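Local coordinates for protein hydrogen peroxide-inducible genes activator (Corynebacterium glutamicum, PDB 6G1D) that senses hydrogen peroxide and, as a LysR-type transcription factor, probably controls the expression of peroxide-inducible genes in response, at residues F184-L195 against A268-V276; E172-H182 against S250-I258. The protein carries 1 engineered substitution. All coordinates share one frame; numbering follows the deposited sequence.

Contact 1: F184-L195 against A268-V276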
# COMPACT_ATOMS: atom_id res chain seq x y z
N PHE B 184 27.93 28.99 1.52
CA PHE B 184 27.96 28.85 0.06
C PHE B 184 26.95 29.70 -0.70
O PHE B 184 27.09 29.80 -1.89
CB PHE B 184 27.78 27.39 -0.39
CG PHE B 184 28.84 26.44 0.10
CD1 PHE B 184 30.06 26.88 0.65
CD2 PHE B 184 28.66 25.07 -0.07
CE1 PHE B 184 31.02 25.99 1.06
CE2 PHE B 184 29.65 24.18 0.32
CZ PHE B 184 30.80 24.64 0.93
N ALA B 185 26.02 30.35 -0.02
CA ALA B 185 25.10 31.28 -0.68
C ALA B 185 25.76 32.17 -1.75
O ALA B 185 26.68 32.87 -1.48
CB ALA B 185 24.39 32.12 0.37
N GLY B 186 25.30 32.03 -3.00
CA GLY B 186 25.75 32.82 -4.12
C GLY B 186 27.09 32.44 -4.74
O GLY B 186 27.45 32.98 -5.75
N ARG B 187 27.82 31.51 -4.17
CA ARG B 187 29.10 31.10 -4.75
C ARG B 187 28.90 30.34 -6.07
O ARG B 187 27.97 29.53 -6.20
CB ARG B 187 29.87 30.21 -3.77
CG ARG B 187 30.30 31.00 -2.56
CD ARG B 187 31.32 30.28 -1.72
NE ARG B 187 32.43 29.81 -2.51
CZ ARG B 187 33.28 28.86 -2.12
NH1 ARG B 187 33.17 28.29 -0.92
NH2 ARG B 187 34.24 28.47 -2.95
N GLN B 188 29.77 30.64 -7.04
CA GLN B 188 29.70 30.11 -8.38
C GLN B 188 30.92 29.27 -8.76
O GLN B 188 31.06 28.86 -9.92
CB GLN B 188 29.53 31.27 -9.38
CG GLN B 188 28.30 32.14 -9.12
CD GLN B 188 27.00 31.38 -9.10
OE1 GLN B 188 26.77 30.52 -9.94
NE2 GLN B 188 26.12 31.69 -8.14
N ASP B 189 31.75 28.94 -7.77
CA ASP B 189 33.05 28.30 -8.05
C ASP B 189 33.29 27.04 -7.18
O ASP B 189 34.43 26.70 -6.91
CB ASP B 189 34.19 29.32 -7.82
CG ASP B 189 34.27 29.82 -6.36
OD1 ASP B 189 35.26 30.53 -6.06
OD2 ASP B 189 33.40 29.48 -5.51
N LEU B 190 32.25 26.36 -6.75
CA LEU B 190 32.42 25.21 -5.84
C LEU B 190 33.11 24.08 -6.59
O LEU B 190 32.92 23.90 -7.80
CB LEU B 190 31.08 24.71 -5.30
CG LEU B 190 30.21 25.69 -4.51
CD1 LEU B 190 28.89 25.06 -4.09
CD2 LEU B 190 30.93 26.30 -3.34
N GLU B 191 33.94 23.32 -5.86
CA GLU B 191 34.46 22.05 -6.33
C GLU B 191 33.56 20.95 -5.83
O GLU B 191 32.81 21.15 -4.91
CB GLU B 191 35.89 21.86 -5.80
CG GLU B 191 36.91 22.76 -6.48
CD GLU B 191 37.16 22.34 -7.92
OE1 GLU B 191 37.86 23.10 -8.63
OE2 GLU B 191 36.72 21.25 -8.38
N LEU B 192 33.68 19.75 -6.38
CA LEU B 192 32.82 18.65 -6.01
C LEU B 192 32.96 18.33 -4.54
O LEU B 192 31.99 18.01 -3.87
CB LEU B 192 33.18 17.43 -6.81
CG LEU B 192 32.05 16.64 -7.42
CD1 LEU B 192 31.21 17.56 -8.26
CD2 LEU B 192 32.67 15.58 -8.29
N SER B 193 34.18 18.39 -4.07
CA SER B 193 34.48 18.18 -2.66
C SER B 193 33.71 19.08 -1.68
O SER B 193 33.56 18.75 -0.52
CB SER B 193 35.99 18.33 -2.42
OG SER B 193 36.42 19.64 -2.74
N ALA B 194 33.18 20.22 -2.13
CA ALA B 194 32.26 21.02 -1.32
C ALA B 194 31.02 20.24 -0.83
O ALA B 194 30.40 20.59 0.16
CB ALA B 194 31.82 22.23 -2.10
N LEU B 195 30.66 19.17 -1.52
CA LEU B 195 29.54 18.31 -1.08
C LEU B 195 29.76 17.71 0.32
O LEU B 195 28.79 17.50 1.05
CB LEU B 195 29.28 17.23 -2.12
CG LEU B 195 28.68 17.75 -3.44
CD1 LEU B 195 28.73 16.70 -4.54
CD2 LEU B 195 27.25 18.25 -3.25
N ALA B 268 18.94 30.35 -0.87
CA ALA B 268 19.95 30.87 -1.78
C ALA B 268 20.47 29.72 -2.61
O ALA B 268 20.15 28.57 -2.33
CB ALA B 268 21.07 31.53 -1.03
N THR B 269 21.23 30.03 -3.65
CA THR B 269 21.77 29.03 -4.55
C THR B 269 23.26 29.19 -4.74
O THR B 269 23.80 30.25 -4.49
CB THR B 269 21.11 29.13 -5.96
OG1 THR B 269 21.29 30.45 -6.49
CG2 THR B 269 19.62 28.78 -5.90
N ALA B 270 23.88 28.15 -5.26
CA ALA B 270 25.29 28.13 -5.58
C ALA B 270 25.54 27.17 -6.72
O ALA B 270 24.75 26.27 -6.96
CB ALA B 270 26.07 27.65 -4.38
N ASN B 271 26.69 27.33 -7.39
CA ASN B 271 27.06 26.40 -8.45
C ASN B 271 28.49 25.93 -8.34
O ASN B 271 29.34 26.62 -7.79
CB ASN B 271 26.87 27.06 -9.83
CG ASN B 271 25.42 27.14 -10.23
OD1 ASN B 271 24.79 26.11 -10.49
ND2 ASN B 271 24.86 28.35 -10.24
N PHE B 272 28.73 24.77 -8.92
CA PHE B 272 30.07 24.27 -9.11
C PHE B 272 30.73 25.05 -10.23
O PHE B 272 30.04 25.64 -11.06
CB PHE B 272 30.04 22.78 -9.45
CG PHE B 272 29.40 21.95 -8.39
CD1 PHE B 272 30.08 21.70 -7.20
CD2 PHE B 272 28.16 21.40 -8.58
CE1 PHE B 272 29.48 20.95 -6.20
CE2 PHE B 272 27.55 20.65 -7.60
CZ PHE B 272 28.21 20.42 -6.40
N ASN B 273 32.07 25.05 -10.23
CA ASN B 273 32.85 25.76 -11.24
C ASN B 273 32.69 25.11 -12.63
O ASN B 273 32.17 24.00 -12.76
CB ASN B 273 34.33 25.92 -10.83
CG ASN B 273 35.11 24.63 -10.75
OD1 ASN B 273 35.33 23.94 -11.73
ND2 ASN B 273 35.58 24.34 -9.57
N SER B 274 33.14 25.85 -13.64
CA SER B 274 33.02 25.49 -15.05
C SER B 274 33.53 24.10 -15.42
O SER B 274 32.94 23.46 -16.28
CB SER B 274 33.72 26.55 -15.93
OG SER B 274 33.13 27.82 -15.79
N ASP B 275 34.61 23.66 -14.78
CA ASP B 275 35.23 22.34 -15.02
C ASP B 275 34.48 21.15 -14.43
O ASP B 275 34.80 20.01 -14.75
CB ASP B 275 36.67 22.28 -14.46
CG ASP B 275 37.63 23.21 -15.17
OD1 ASP B 275 37.86 22.99 -16.38
OD2 ASP B 275 38.18 24.13 -14.52
N VAL B 276 33.52 21.38 -13.54
CA VAL B 276 32.77 20.29 -12.91
C VAL B 276 31.51 19.96 -13.71
O VAL B 276 30.77 20.83 -14.13
CB VAL B 276 32.37 20.67 -11.47
CG1 VAL B 276 31.50 19.57 -10.85
CG2 VAL B 276 33.61 20.98 -10.63
O HOH W 1 23.36 30.69 -8.18
O HOH W 2 31.64 29.19 -13.04
O HOH W 3 36.49 26.12 -8.07

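Contact 2: E172-H182 against S250-I258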
# COMPACT_ATOMS: atom_id res chain seq x y z
N GLU B 172 20.55 18.38 -18.36
CA GLU B 172 20.02 19.42 -17.49
C GLU B 172 20.94 19.56 -16.30
O GLU B 172 21.14 18.58 -15.55
CB GLU B 172 18.64 19.05 -17.00
CG GLU B 172 18.04 20.03 -16.01
CD GLU B 172 16.58 19.76 -15.71
OE1 GLU B 172 16.13 18.59 -15.90
OE2 GLU B 172 15.89 20.73 -15.27
N ASP B 173 21.47 20.76 -16.09
CA ASP B 173 22.37 21.00 -14.97
C ASP B 173 21.63 20.94 -13.64
O ASP B 173 20.44 21.20 -13.58
CB ASP B 173 23.08 22.36 -15.12
CG ASP B 173 24.15 22.35 -16.21
OD1 ASP B 173 24.89 21.32 -16.37
OD2 ASP B 173 24.27 23.38 -16.90
N PHE B 174 22.35 20.56 -12.59
CA PHE B 174 21.89 20.81 -11.23
C PHE B 174 22.38 22.18 -10.72
O PHE B 174 23.26 22.80 -11.30
CB PHE B 174 22.41 19.75 -10.26
CG PHE B 174 22.05 18.35 -10.65
CD1 PHE B 174 20.74 18.02 -10.91
CD2 PHE B 174 23.02 17.36 -10.73
CE1 PHE B 174 20.39 16.73 -11.27
CE2 PHE B 174 22.69 16.07 -11.07
CZ PHE B 174 21.37 15.76 -11.34
N ILE B 175 21.76 22.62 -9.65
CA ILE B 175 22.15 23.79 -8.90
C ILE B 175 22.04 23.41 -7.41
O ILE B 175 21.19 22.62 -7.04
CB ILE B 175 21.25 24.99 -9.21
CG1 ILE B 175 21.82 26.29 -8.60
CG2 ILE B 175 19.80 24.77 -8.76
CD1 ILE B 175 21.30 27.55 -9.26
N VAL B 176 22.92 23.97 -6.60
CA VAL B 176 22.94 23.76 -5.15
C VAL B 176 22.01 24.77 -4.51
O VAL B 176 22.05 25.95 -4.82
CB VAL B 176 24.35 23.92 -4.58
CG1 VAL B 176 24.37 23.66 -3.08
CG2 VAL B 176 25.34 23.00 -5.30
N VAL B 177 21.17 24.31 -3.61
CA VAL B 177 20.21 25.16 -2.93
C VAL B 177 20.47 25.06 -1.43
O VAL B 177 20.54 23.96 -0.87
CB VAL B 177 18.75 24.73 -3.23
CG1 VAL B 177 17.75 25.66 -2.53
CG2 VAL B 177 18.53 24.72 -4.73
N THR B 178 20.58 26.20 -0.77
CA THR B 178 20.92 26.29 0.66
C THR B 178 20.02 27.30 1.33
O THR B 178 19.33 28.07 0.65
CB THR B 178 22.36 26.77 0.83
OG1 THR B 178 22.49 28.15 0.42
CG2 THR B 178 23.33 25.91 0.01
N ALA B 179 20.04 27.32 2.66
CA ALA B 179 19.44 28.41 3.39
C ALA B 179 20.17 29.71 3.02
O ALA B 179 21.36 29.72 2.68
CB ALA B 179 19.51 28.18 4.89
N SER B 180 19.45 30.80 3.08
CA SER B 180 20.00 32.15 2.86
C SER B 180 21.30 32.46 3.62
O SER B 180 22.20 33.09 3.07
CB SER B 180 18.98 33.19 3.29
OG SER B 180 17.95 33.17 2.34
N ASP B 181 21.37 32.03 4.86
CA ASP B 181 22.56 32.31 5.70
C ASP B 181 23.72 31.28 5.57
O ASP B 181 24.70 31.39 6.25
CB ASP B 181 22.14 32.50 7.16
CG ASP B 181 21.63 31.22 7.81
OD1 ASP B 181 21.52 30.18 7.13
OD2 ASP B 181 21.25 31.23 9.00
N HIS B 182 23.60 30.30 4.67
CA HIS B 182 24.64 29.31 4.51
C HIS B 182 25.86 29.94 3.87
O HIS B 182 25.75 30.84 3.04
CB HIS B 182 24.12 28.12 3.69
CG HIS B 182 25.10 27.00 3.53
ND1 HIS B 182 25.99 26.90 2.48
CD2 HIS B 182 25.30 25.92 4.31
CE1 HIS B 182 26.71 25.80 2.64
NE2 HIS B 182 26.32 25.19 3.75
N SER B 250 20.90 21.16 3.06
CA SER B 250 21.00 21.72 1.73
C SER B 250 20.60 20.66 0.73
O SER B 250 20.51 19.46 1.09
CB SER B 250 22.45 22.14 1.48
OG SER B 250 22.86 23.14 2.40
N THR B 251 20.41 21.04 -0.53
CA THR B 251 20.12 20.04 -1.57
C THR B 251 20.60 20.48 -2.94
O THR B 251 21.19 21.55 -3.10
CB THR B 251 18.63 19.64 -1.55
OG1 THR B 251 18.44 18.36 -2.19
CG2 THR B 251 17.77 20.69 -2.22
N LEU B 252 20.42 19.59 -3.91
CA LEU B 252 20.62 19.92 -5.33
C LEU B 252 19.29 19.70 -6.07
O LEU B 252 18.60 18.74 -5.80
CB LEU B 252 21.72 19.11 -5.98
CG LEU B 252 23.17 19.49 -5.67
CD1 LEU B 252 23.56 19.21 -4.22
CD2 LEU B 252 24.13 18.80 -6.61
N VAL B 253 18.94 20.63 -6.95
CA VAL B 253 17.76 20.49 -7.79
C VAL B 253 18.13 20.71 -9.26
O VAL B 253 19.12 21.35 -9.59
CB VAL B 253 16.60 21.40 -7.37
CG1 VAL B 253 16.24 21.14 -5.92
CG2 VAL B 253 16.92 22.87 -7.63
N PRO B 254 17.32 20.14 -10.16
CA PRO B 254 17.52 20.44 -11.59
C PRO B 254 17.19 21.89 -11.87
O PRO B 254 16.28 22.42 -11.25
CB PRO B 254 16.52 19.53 -12.29
CG PRO B 254 16.02 18.60 -11.25
CD PRO B 254 16.17 19.25 -9.94
N ILE B 255 17.90 22.52 -12.80
CA ILE B 255 17.68 23.94 -13.06
C ILE B 255 16.26 24.31 -13.51
O ILE B 255 15.80 25.41 -13.21
CB ILE B 255 18.70 24.56 -14.01
CG1 ILE B 255 18.75 23.87 -15.38
CG2 ILE B 255 20.08 24.61 -13.33
CD1 ILE B 255 19.45 24.75 -16.39
N SER B 256 15.55 23.40 -14.17
CA SER B 256 14.14 23.67 -14.55
C SER B 256 13.26 23.87 -13.34
O SER B 256 12.24 24.52 -13.45
CB SER B 256 13.56 22.57 -15.45
OG SER B 256 13.46 21.33 -14.74
N ALA B 257 13.64 23.33 -12.18
CA ALA B 257 12.88 23.56 -10.95
C ALA B 257 12.99 24.99 -10.37
O ALA B 257 12.15 25.39 -9.54
CB ALA B 257 13.26 22.55 -9.88
N ILE B 258 14.00 25.74 -10.76
CA ILE B 258 14.32 27.03 -10.11
C ILE B 258 13.13 27.95 -9.92
O ILE B 258 12.84 28.35 -8.80
CB ILE B 258 15.53 27.69 -10.78
CG1 ILE B 258 16.81 26.94 -10.39
CG2 ILE B 258 15.68 29.16 -10.39
CD1 ILE B 258 18.01 27.25 -11.25
O HOH W 4 21.35 25.10 3.89

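Contact 1: F184-L195 against A268-V276
Gln188 and Asn271 run alongside each other in the same direction, their amide planes turned 58° apart. Asn271 ND2 donates to Gln188 OE1 at 2.9 Å, nearly straight and on a lone pair in the plane of the acceptor amide. The Gln188 chain bends at chi2 (-56°), which folds the amide back over its own loop, where NE2 reaches Gly186 O and a water shared with Thr269 OG1. The Phe272 ring is met at its edge by Leu190 O, Glu191 O and Leu195 CD2, the last 3.9 Å from Phe272 CZ, the two side chains crossing at about a right angle; Leu192 CD1 lies over one face, though the exact placing of this leucine is doubtful. Between the side chains the backbones bridge once, at Leu190 and Phe272: Leu190 N binds Asn271 O at 3.1 Å, and Leu190 O receives Asn273 N at 2.8 Å. The loop thus lies along strand 267-287 where that strand breaks. Strand 164-179 pairs with Ala268 and Ala270, while Leu192 and Leu195 pack on helix 208-219 and Phe272 reaches Leu252 of strand 251-254.

Contact 2: E172-H182 against S250-I258
Val177 and Thr251 form an antiparallel hydrogen-bonded pair, with Val177 N 2.8 Å from Thr251 O in an almost straight bond and Thr251 N returning to Val177 O. Two residues further along strand 251-254, Val253 repeats the pattern with Ile175, Ile175 N lying 2.9 Å from Val253 O. The backbone pairing ends with Ile255 N on Asp173 O, where the second chain turns into a 3-10 segment. In the non-hydrogen-bonded pair Val176-Leu252, and beside it, CA-H groups complete the contact: Leu252 CA sits 3.2 Å from Ile175 O.

The direct polar side-chain bonds across the segments centre on Glu172. With CG anti to the backbone N (chi1 176°) and the chain extended beyond it, the carboxylate passes obliquely across Pro254 to the start of the 3-10 turn. OE2 takes two bonds from Ser256, the hydroxyl OG at 2.6 Å on the syn lone pair and the backbone N at 2.9 Å, while OE1 makes a salt bridge to Arg280. One carboxylate therefore ties the turn to strand 267-287. This is the edge of the mixed sheet in the periplasmic-binding-protein-like domain of LysR regulators: strand 251-254 is outermost within the chain, and 164-179 lies between it and 267-287.

Ile175, Val177 and Val253 share one face of the sheet. Ile175 and Val253 meet CG2 to CG2 at 3.6 Å, and Val177 CG2 touches the same Val253 methyl; Met241 of helix 237-245 packs on Val177 and Val253. Ile258 crosses Ile175 at about a right angle, their CD1 atoms 3.9 Å apart. On the other face the Val176 and Leu252 side chains lie alongside each other, CG2 to CG at 4.1 Å. Helix 208-219 packs against Leu252 and the neighbouring Phe174.

How the contacts relate
Contact 2 is the buried one, an edge pairing inside the mixed sheet, whereas contact 1 is only partly buried and lays a loop over the neighbouring strand. They meet directly, their centres about 10 Å apart: strand 164-179 of contact 2 pairs with the start of 267-287 in contact 1, and probable hydrogen bonds run from Ala268 N to Thr178 O and from Ala270 N to Val176 O. Helix 208-219 serves both. The chemistry follows the setting. The sheet edge relies on regular backbone bonds and aliphatic contacts, with one carboxylate at its end; the outer loop combines a few backbone bonds and amide side chains with leucines packed round one phenylalanine.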